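Local coordinates for protein Vpx (Simian immunodeficiency virus, PDB 4CC9) that redirects the host CUL4A-DDB1 ubiquitin ligase, through DCAF-1, to SAMHD1 for proteasomal degradation, and helps the viral pre-integration complex enter the nucleus of non-dividing cells, at residues 33-38 with 77-82; 45-50 with 87-92. All blocks are in the same frame, centred on the assembly; numbering follows the deposited sequence.

Both contacts lean on helix 71-91, at two levels of the same three-helix bundle. Interaction 1 sits in its middle, with a centre about 4 Å from the centre of the chain, where 77-82 packs on helix 25-43 through buried, mainly apolar side chains. Interaction 2 lies about 15 Å from that centre, at the surface, where the C-terminal turn of helix 71-91 is tied to the link between helices 25-43 and 49-66 by a zinc ion. The two contact centres are 14 Å apart; the nearest atoms come within about 5 Å without touching. The bundle is thus packed at its core and clamped by metal at one end.

Interaction 1: residues 33-38 with 77-82; sequences DRTVEE and RYLCLI
Helices 25-43 and 71-91 pass each other here with the CA atoms of Val36 and Leu79 6.2 Å apart, the closest pair of the two segments, and no hydrogen bond runs between segments 33-38 and 77-82. This is a helix-helix interface inside the three-helix bundle of the Vpr/Vpx family, carried by four buried side chains. Leu79 reaches toward helix 25-43 and straddles a single methyl: its CD1 and CD2 each lie 4.0 Å from Thr35 CG2, the two side chains meeting at about a right angle. Chi1 of -54° sets OG1 beside the backbone N of Thr35 and leaves CG2 anti to that N, facing Leu79; OG1 turns back to hydrogen-bond the carbonyl of Trp31, one helical turn earlier, and also hydrogen-bonds a polar side chain on the chain of another protein. Leu79 is further flanked by Trp31 and Ile39 of helix 25-43. The second pair is Val36 and Tyr78, which again cross nearly at right angles. Tyr78 hydrogen-bonds through OH to Asn40 OD1, so the phenol spans the interface and is tethered at its far end, and Trp56 of helix 49-66 meets it edge-to-face. Within helix 71-91, Ile82 CG1 sits 3.5 Å above the plane of the Tyr78 ring, displaced toward its rim. Val36 comes instead at the edge, close to the ring plane, with CG2 4.2 Å from Tyr78 CE2.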
ATOM      1  N   ASP B  33     -19.181  13.282   7.312  1.00 26.91           N
ATOM      2  CA  ASP B  33     -19.514  13.458   8.724  1.00 27.21           C
ATOM      3  C   ASP B  33     -19.192  12.218   9.540  1.00 30.93           C
ATOM      4  O   ASP B  33     -18.574  12.295  10.604  1.00 28.45           O
ATOM      5  CB  ASP B  33     -20.990  13.802   8.883  1.00 31.43           C
ATOM      6  CG  ASP B  33     -21.298  15.244   8.499  1.00 43.54           C
ATOM      7  OD1 ASP B  33     -20.471  16.128   8.817  1.00 41.02           O
ATOM      8  OD2 ASP B  33     -22.358  15.488   7.875  1.00 47.77           O
ATOM      9  N   ARG B  34     -19.605  11.066   9.027  1.00 31.88           N
ATOM     10  CA  ARG B  34     -19.407   9.816   9.740  1.00 23.90           C
ATOM     11  C   ARG B  34     -17.926   9.472   9.874  1.00 25.38           C
ATOM     12  O   ARG B  34     -17.491   9.073  10.958  1.00 22.38           O
ATOM     13  CB  ARG B  34     -20.194   8.686   9.067  1.00 21.54           C
ATOM     14  CG  ARG B  34     -20.284   7.415   9.890  1.00 32.14           C
ATOM     15  N   THR B  35     -17.141   9.663   8.804  1.00 19.09           N
ATOM     16  CA  THR B  35     -15.720   9.272   8.824  1.00 16.97           C
ATOM     17  C   THR B  35     -14.845  10.126   9.759  1.00 23.79           C
ATOM     18  O   THR B  35     -13.924   9.599  10.402  1.00 15.24           O
ATOM     19  CB  THR B  35     -15.086   9.258   7.396  1.00 16.31           C
ATOM     20  OG1 THR B  35     -15.864   8.433   6.518  1.00 15.83           O
ATOM     21  CG2 THR B  35     -13.659   8.708   7.433  1.00  8.77           C
ATOM     22  N   VAL B  36     -15.114  11.434   9.837  1.00 25.75           N
ATOM     23  CA  VAL B  36     -14.312  12.296  10.714  1.00 20.81           C
ATOM     24  C   VAL B  36     -14.500  11.878  12.174  1.00 26.83           C
ATOM     25  O   VAL B  36     -13.528  11.813  12.946  1.00 23.55           O
ATOM     26  CB  VAL B  36     -14.543  13.833  10.478  1.00 22.68           C
ATOM     27  CG1 VAL B  36     -16.001  14.152  10.332  1.00 34.52           C
ATOM     28  CG2 VAL B  36     -13.963  14.662  11.626  1.00 21.67           C
ATOM     29  N   GLU B  37     -15.736  11.543  12.538  1.00 27.40           N
ATOM     30  CA  GLU B  37     -16.014  11.106  13.906  1.00 34.47           C
ATOM     31  C   GLU B  37     -15.325   9.780  14.196  1.00 34.02           C
ATOM     32  O   GLU B  37     -14.717   9.602  15.256  1.00 32.02           O
ATOM     33  CB  GLU B  37     -17.516  10.983  14.153  1.00 34.30           C
ATOM     34  CG  GLU B  37     -18.255  12.296  14.066  1.00 52.71           C
ATOM     35  CD  GLU B  37     -19.529  12.298  14.892  1.00 68.66           C
ATOM     36  OE1 GLU B  37     -19.861  11.232  15.463  1.00 71.30           O
ATOM     37  OE2 GLU B  37     -20.193  13.362  14.974  1.00 69.61           O
ATOM     38  N   GLU B  38     -15.411   8.855  13.245  1.00 28.55           N
ATOM     39  CA  GLU B  38     -14.800   7.545  13.421  1.00 21.43           C
ATOM     40  C   GLU B  38     -13.269   7.600  13.447  1.00 27.26           C
ATOM     41  O   GLU B  38     -12.641   6.940  14.284  1.00 29.81           O
ATOM     42  CB  GLU B  38     -15.312   6.562  12.373  1.00 28.48           C
ATOM     43  CG  GLU B  38     -16.782   6.181  12.558  1.00 45.67           C
ATOM     44  CD  GLU B  38     -17.255   5.131  11.560  1.00 62.26           C
ATOM     45  OE1 GLU B  38     -16.443   4.715  10.701  1.00 66.50           O
ATOM     46  OE2 GLU B  38     -18.436   4.720  11.636  1.00 69.04           O
ATOM     47  N   ARG B  77     -10.002  18.787   4.560  1.00 20.00           N
ATOM     48  CA  ARG B  77      -8.547  18.989   4.672  1.00 19.11           C
ATOM     49  C   ARG B  77      -8.020  18.377   5.973  1.00 19.36           C
ATOM     50  O   ARG B  77      -6.923  17.814   6.013  1.00 22.02           O
ATOM     51  CB  ARG B  77      -8.154  20.471   4.591  1.00 12.82           C
ATOM     52  CG  ARG B  77      -8.541  21.148   3.267  1.00 24.21           C
ATOM     53  CD  ARG B  77      -7.876  20.475   2.066  1.00 23.26           C
ATOM     54  NE  ARG B  77      -6.426  20.488   2.218  1.00 26.21           N
ATOM     55  CZ  ARG B  77      -5.620  21.438   1.746  1.00 32.76           C
ATOM     56  NH1 ARG B  77      -6.116  22.466   1.058  1.00 26.58           N
ATOM     57  NH2 ARG B  77      -4.302  21.360   1.965  1.00 37.32           N
ATOM     58  N   TYR B  78      -8.812  18.464   7.034  1.00 12.85           N
ATOM     59  CA  TYR B  78      -8.385  17.911   8.309  1.00 18.69           C
ATOM     60  C   TYR B  78      -8.311  16.375   8.244  1.00 17.62           C
ATOM     61  O   TYR B  78      -7.341  15.776   8.709  1.00 19.11           O
ATOM     62  CB  TYR B  78      -9.319  18.375   9.442  1.00 12.88           C
ATOM     63  CG  TYR B  78      -9.186  17.549  10.704  1.00 12.72           C
ATOM     64  CD1 TYR B  78      -8.154  17.786  11.604  1.00 19.60           C
ATOM     65  CD2 TYR B  78     -10.093  16.536  10.997  1.00  7.01           C
ATOM     66  CE1 TYR B  78      -8.027  17.034  12.772  1.00 21.63           C
ATOM     67  CE2 TYR B  78      -9.974  15.782  12.159  1.00 16.59           C
ATOM     68  CZ  TYR B  78      -8.932  16.040  13.035  1.00 20.72           C
ATOM     69  OH  TYR B  78      -8.793  15.310  14.181  1.00 20.92           O
ATOM     70  N   LEU B  79      -9.341  15.747   7.680  1.00 15.56           N
ATOM     71  CA  LEU B  79      -9.375  14.288   7.556  1.00 18.86           C
ATOM     72  C   LEU B  79      -8.156  13.773   6.787  1.00 18.78           C
ATOM     73  O   LEU B  79      -7.517  12.807   7.215  1.00 17.24           O
ATOM     74  CB  LEU B  79     -10.678  13.823   6.877  1.00 16.65           C
ATOM     75  CG  LEU B  79     -10.862  12.325   6.629  1.00 18.83           C
ATOM     76  CD1 LEU B  79     -10.825  11.549   7.930  1.00 19.57           C
ATOM     77  CD2 LEU B  79     -12.162  12.041   5.890  1.00 17.61           C
ATOM     78  N   CYS B  80      -7.817  14.421   5.673  1.00 18.64           N
ATOM     79  CA  CYS B  80      -6.686  13.953   4.868  1.00 18.71           C
ATOM     80  C   CYS B  80      -5.378  13.964   5.668  1.00 21.70           C
ATOM     81  O   CYS B  80      -4.559  13.048   5.537  1.00 27.11           O
ATOM     82  CB  CYS B  80      -6.566  14.739   3.550  1.00 13.08           C
ATOM     83  SG  CYS B  80      -7.970  14.460   2.369  1.00 26.76           S
ATOM     84  N   LEU B  81      -5.200  14.972   6.521  1.00 18.09           N
ATOM     85  CA  LEU B  81      -4.005  15.037   7.379  1.00 24.95           C
ATOM     86  C   LEU B  81      -3.962  13.914   8.414  1.00 24.35           C
ATOM     87  O   LEU B  81      -2.898  13.334   8.657  1.00 19.53           O
ATOM     88  CB  LEU B  81      -3.917  16.381   8.096  1.00 25.93           C
ATOM     89  CG  LEU B  81      -3.539  17.576   7.225  1.00 24.65           C
ATOM     90  CD1 LEU B  81      -3.742  18.864   8.001  1.00 17.36           C
ATOM     91  CD2 LEU B  81      -2.084  17.454   6.733  1.00 20.86           C
ATOM     92  N   ILE B  82      -5.106  13.612   9.031  1.00 14.79           N
ATOM     93  CA  ILE B  82      -5.144  12.540  10.023  1.00 14.24           C
ATOM     94  C   ILE B  82      -4.982  11.173   9.358  1.00 25.46           C
ATOM     95  O   ILE B  82      -4.323  10.282   9.925  1.00 19.92           O
ATOM     96  CB  ILE B  82      -6.420  12.569  10.883  1.00 21.16           C
ATOM     97  CG1 ILE B  82      -6.559  13.938  11.561  1.00 26.90           C
ATOM     98  CG2 ILE B  82      -6.359  11.493  11.959  1.00 17.77           C
ATOM     99  CD1 ILE B  82      -5.325  14.332  12.388  1.00 17.68           C
TER

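Interaction 2: residues 45-50 with 87-92. With ZN (zinc ion), chain F.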
ATOM      1  N   ASN B  45      -6.522   5.915  20.212  1.00 44.02           N
ATOM      2  CA  ASN B  45      -5.889   4.688  20.702  1.00 39.35           C
ATOM      3  C   ASN B  45      -4.488   4.450  20.132  1.00 40.19           C
ATOM      4  O   ASN B  45      -3.865   3.435  20.430  1.00 47.97           O
ATOM      5  CB  ASN B  45      -6.757   3.465  20.388  1.00 37.80           C
ATOM      6  CG  ASN B  45      -8.132   3.542  21.026  1.00 47.91           C
ATOM      7  OD1 ASN B  45      -8.304   4.150  22.079  1.00 53.92           O
ATOM      8  ND2 ASN B  45      -9.118   2.915  20.389  1.00 47.82           N
ATOM      9  N   HIS B  46      -3.994   5.373  19.308  1.00 33.85           N
ATOM     10  CA  HIS B  46      -2.698   5.191  18.651  1.00 26.81           C
ATOM     11  C   HIS B  46      -1.833   6.438  18.737  1.00 32.60           C
ATOM     12  O   HIS B  46      -0.615   6.348  18.862  1.00 38.89           O
ATOM     13  CB  HIS B  46      -2.881   4.833  17.170  1.00 20.67           C
ATOM     14  CG  HIS B  46      -3.608   3.546  16.944  1.00 33.41           C
ATOM     15  ND1 HIS B  46      -2.959   2.327  16.862  1.00 40.40           N
ATOM     16  CD2 HIS B  46      -4.923   3.286  16.772  1.00 36.40           C
ATOM     17  CE1 HIS B  46      -3.848   1.374  16.654  1.00 40.98           C
ATOM     18  NE2 HIS B  46      -5.045   1.926  16.597  1.00 44.39           N
ATOM     19  N   LEU B  47      -2.463   7.604  18.638  1.00 29.60           N
ATOM     20  CA  LEU B  47      -1.725   8.859  18.581  1.00 26.85           C
ATOM     21  C   LEU B  47      -1.974   9.622  19.868  1.00 27.55           C
ATOM     22  O   LEU B  47      -3.021   9.441  20.496  1.00 28.28           O
ATOM     23  CB  LEU B  47      -2.179   9.691  17.373  1.00 27.14           C
ATOM     24  CG  LEU B  47      -2.226   8.956  16.027  1.00 30.70           C
ATOM     25  CD1 LEU B  47      -2.738   9.855  14.933  1.00 30.40           C
ATOM     26  CD2 LEU B  47      -0.852   8.407  15.653  1.00 29.56           C
ATOM     27  N   PRO B  48      -1.009  10.464  20.277  1.00 30.49           N
ATOM     28  CA  PRO B  48      -1.225  11.316  21.457  1.00 32.96           C
ATOM     29  C   PRO B  48      -2.429  12.234  21.273  1.00 37.41           C
ATOM     30  O   PRO B  48      -2.514  12.959  20.276  1.00 41.58           O
ATOM     31  CB  PRO B  48       0.078  12.129  21.572  1.00 33.07           C
ATOM     32  CG  PRO B  48       0.882  11.842  20.327  1.00 29.41           C
ATOM     33  CD  PRO B  48       0.370  10.548  19.762  1.00 29.96           C
ATOM     34  N   ARG B  49      -3.350  12.178  22.234  1.00 40.13           N
ATOM     35  CA  ARG B  49      -4.587  12.947  22.206  1.00 40.98           C
ATOM     36  C   ARG B  49      -4.374  14.431  21.930  1.00 44.32           C
ATOM     37  O   ARG B  49      -5.176  15.062  21.245  1.00 52.28           O
ATOM     38  CB  ARG B  49      -5.329  12.775  23.531  1.00 38.17           C
ATOM     39  CG  ARG B  49      -6.820  13.079  23.474  1.00 39.90           C
ATOM     40  CD  ARG B  49      -7.487  12.667  24.770  1.00 40.77           C
ATOM     41  NE  ARG B  49      -8.400  13.691  25.269  1.00 51.89           N
ATOM     42  CZ  ARG B  49      -9.721  13.631  25.138  1.00 58.55           C
ATOM     43  NH1 ARG B  49     -10.277  12.590  24.528  1.00 56.37           N
ATOM     44  NH2 ARG B  49     -10.485  14.605  25.622  1.00 58.60           N
ATOM     45  N   GLU B  50      -3.295  14.999  22.446  1.00 39.54           N
ATOM     46  CA  GLU B  50      -3.114  16.430  22.267  1.00 46.46           C
ATOM     47  C   GLU B  50      -2.654  16.775  20.856  1.00 42.80           C
ATOM     48  O   GLU B  50      -2.748  17.927  20.426  1.00 44.90           O
ATOM     49  CB  GLU B  50      -2.211  17.023  23.352  1.00 54.03           C
ATOM     50  CG  GLU B  50      -2.889  17.067  24.733  1.00 69.84           C
ATOM     51  CD  GLU B  50      -4.251  17.784  24.726  1.00 79.58           C
ATOM     52  OE1 GLU B  50      -4.333  18.922  24.206  1.00 81.20           O
ATOM     53  OE2 GLU B  50      -5.242  17.211  25.243  1.00 78.99           O
ATOM     54  N   PHE B  87      -1.555   6.479   8.570  1.00 17.68           N
ATOM     55  CA  PHE B  87      -0.749   5.705   7.627  1.00 14.63           C
ATOM     56  C   PHE B  87       0.690   5.599   8.130  1.00 20.55           C
ATOM     57  O   PHE B  87       1.284   4.526   8.110  1.00 18.32           O
ATOM     58  CB  PHE B  87      -0.786   6.373   6.248  1.00 11.74           C
ATOM     59  CG  PHE B  87       0.192   5.803   5.241  1.00  5.49           C
ATOM     60  CD1 PHE B  87      -0.136   4.684   4.475  1.00 15.85           C
ATOM     61  CD2 PHE B  87       1.414   6.422   5.016  1.00 14.70           C
ATOM     62  CE1 PHE B  87       0.760   4.164   3.507  1.00 10.05           C
ATOM     63  CE2 PHE B  87       2.317   5.925   4.051  1.00 14.59           C
ATOM     64  CZ  PHE B  87       1.985   4.794   3.294  1.00 16.95           C
ATOM     65  N   MET B  88       1.258   6.713   8.571  1.00 24.41           N
ATOM     66  CA  MET B  88       2.632   6.682   9.056  1.00 27.66           C
ATOM     67  C   MET B  88       2.757   5.814  10.313  1.00 29.76           C
ATOM     68  O   MET B  88       3.715   5.050  10.456  1.00 29.65           O
ATOM     69  CB  MET B  88       3.153   8.100   9.300  1.00 21.99           C
ATOM     70  CG  MET B  88       3.433   8.859   7.993  1.00 29.51           C
ATOM     71  SD  MET B  88       4.091  10.534   8.200  1.00 34.19           S
ATOM     72  CE  MET B  88       2.678  11.373   8.904  1.00 49.50           C
ATOM     73  N   HIS B  89       1.775   5.901  11.204  1.00 20.18           N
ATOM     74  CA  HIS B  89       1.824   5.112  12.439  1.00 26.63           C
ATOM     75  C   HIS B  89       1.783   3.610  12.163  1.00 29.14           C
ATOM     76  O   HIS B  89       2.526   2.843  12.771  1.00 35.78           O
ATOM     77  CB  HIS B  89       0.686   5.507  13.386  1.00 21.27           C
ATOM     78  CG  HIS B  89       0.591   4.650  14.609  1.00 24.79           C
ATOM     79  ND1 HIS B  89       1.361   4.872  15.735  1.00 33.20           N
ATOM     80  CD2 HIS B  89      -0.187   3.583  14.887  1.00 28.42           C
ATOM     81  CE1 HIS B  89       1.059   3.971  16.652  1.00 30.43           C
ATOM     82  NE2 HIS B  89       0.125   3.173  16.167  1.00 34.77           N
ATOM     83  N   CYS B  90       0.924   3.193  11.240  1.00 23.23           N
ATOM     84  CA  CYS B  90       0.730   1.770  10.995  1.00 27.57           C
ATOM     85  C   CYS B  90       1.846   1.135  10.165  1.00 34.19           C
ATOM     86  O   CYS B  90       2.158  -0.036  10.348  1.00 29.96           O
ATOM     87  CB  CYS B  90      -0.652   1.514  10.396  1.00 29.33           C
ATOM     88  SG  CYS B  90      -2.000   1.837  11.600  1.00 70.06           S
ATOM     89  N   LYS B  91       2.458   1.912   9.273  1.00 33.75           N
ATOM     90  CA  LYS B  91       3.615   1.435   8.520  1.00 31.62           C
ATOM     91  C   LYS B  91       4.788   1.093   9.437  1.00 35.77           C
ATOM     92  O   LYS B  91       5.492   0.111   9.206  1.00 41.01           O
ATOM     93  CB  LYS B  91       4.063   2.467   7.486  1.00 25.00           C
ATOM     94  CG  LYS B  91       3.267   2.424   6.196  1.00 31.37           C
ATOM     95  CD  LYS B  91       3.257   1.020   5.626  1.00 36.33           C
ATOM     96  CE  LYS B  91       3.085   1.029   4.112  1.00 44.79           C
ATOM     97  NZ  LYS B  91       4.182   1.790   3.453  1.00 48.10           N
ATOM     98  N   LYS B  92       4.990   1.895  10.477  1.00 48.82           N
ATOM     99  CA  LYS B  92       6.042   1.605  11.446  1.00 48.36           C
ATOM    100  C   LYS B  92       5.786   0.315  12.225  1.00 45.57           C
ATOM    101  O   LYS B  92       6.713  -0.274  12.782  1.00 38.84           O
ATOM    102  CB  LYS B  92       6.220   2.767  12.426  1.00 46.23           C
ATOM    103  CG  LYS B  92       6.950   3.946  11.833  1.00 47.35           C
ATOM    104  CD  LYS B  92       7.236   4.975  12.898  1.00 51.64           C
ATOM    105  CE  LYS B  92       5.974   5.380  13.619  1.00 53.32           C
ATOM    106  NZ  LYS B  92       6.182   6.657  14.348  1.00 59.52           N
TER
HETATM  107 ZN    ZN F1112      -1.059   1.882  17.261  1.00 43.85          ZN
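With chi1 at -62° the imidazole of His46 lies beside its own backbone N, while that of His89, at 174°, extends anti to the backbone N off helix 71-91; the two rings thereby converge on one zinc ion. His46 binds it through ND1, the ring nitrogen nearer its backbone, at 2.0 Å, and His89 through the far nitrogen NE2, at 2.1 Å. Shared coordination brings these nitrogens close, His46 ND1 to His89 NE2 being 3.3 Å, but no hydrogen bond joins them. The rings are turned 69° to each other, an oblique pair in which His89 NE2 comes at the edge of the His46 ring while the CB of His46 lies over a face of the other imidazole. The NE2-zinc bond sets the orientation of the His89 ring, and His46 CB packs over its face in a CH-pi contact, 3.9 Å from the centroid of the His89 ring. Leu47 adds an apolar touch at the root of the His89 side chain: its CD2 is 4.0 Å from His89 CB, the two side chains running antiparallel alongside one another. Leu47 also rests on Ala85 and Met86 of helix 71-91, and His46 on Met86. Cys94 and Cys96, just beyond that helix, supply two thiolates. Together the four residues form a His2Cys2 zinc site, which pins the link between two helices to the end of the third.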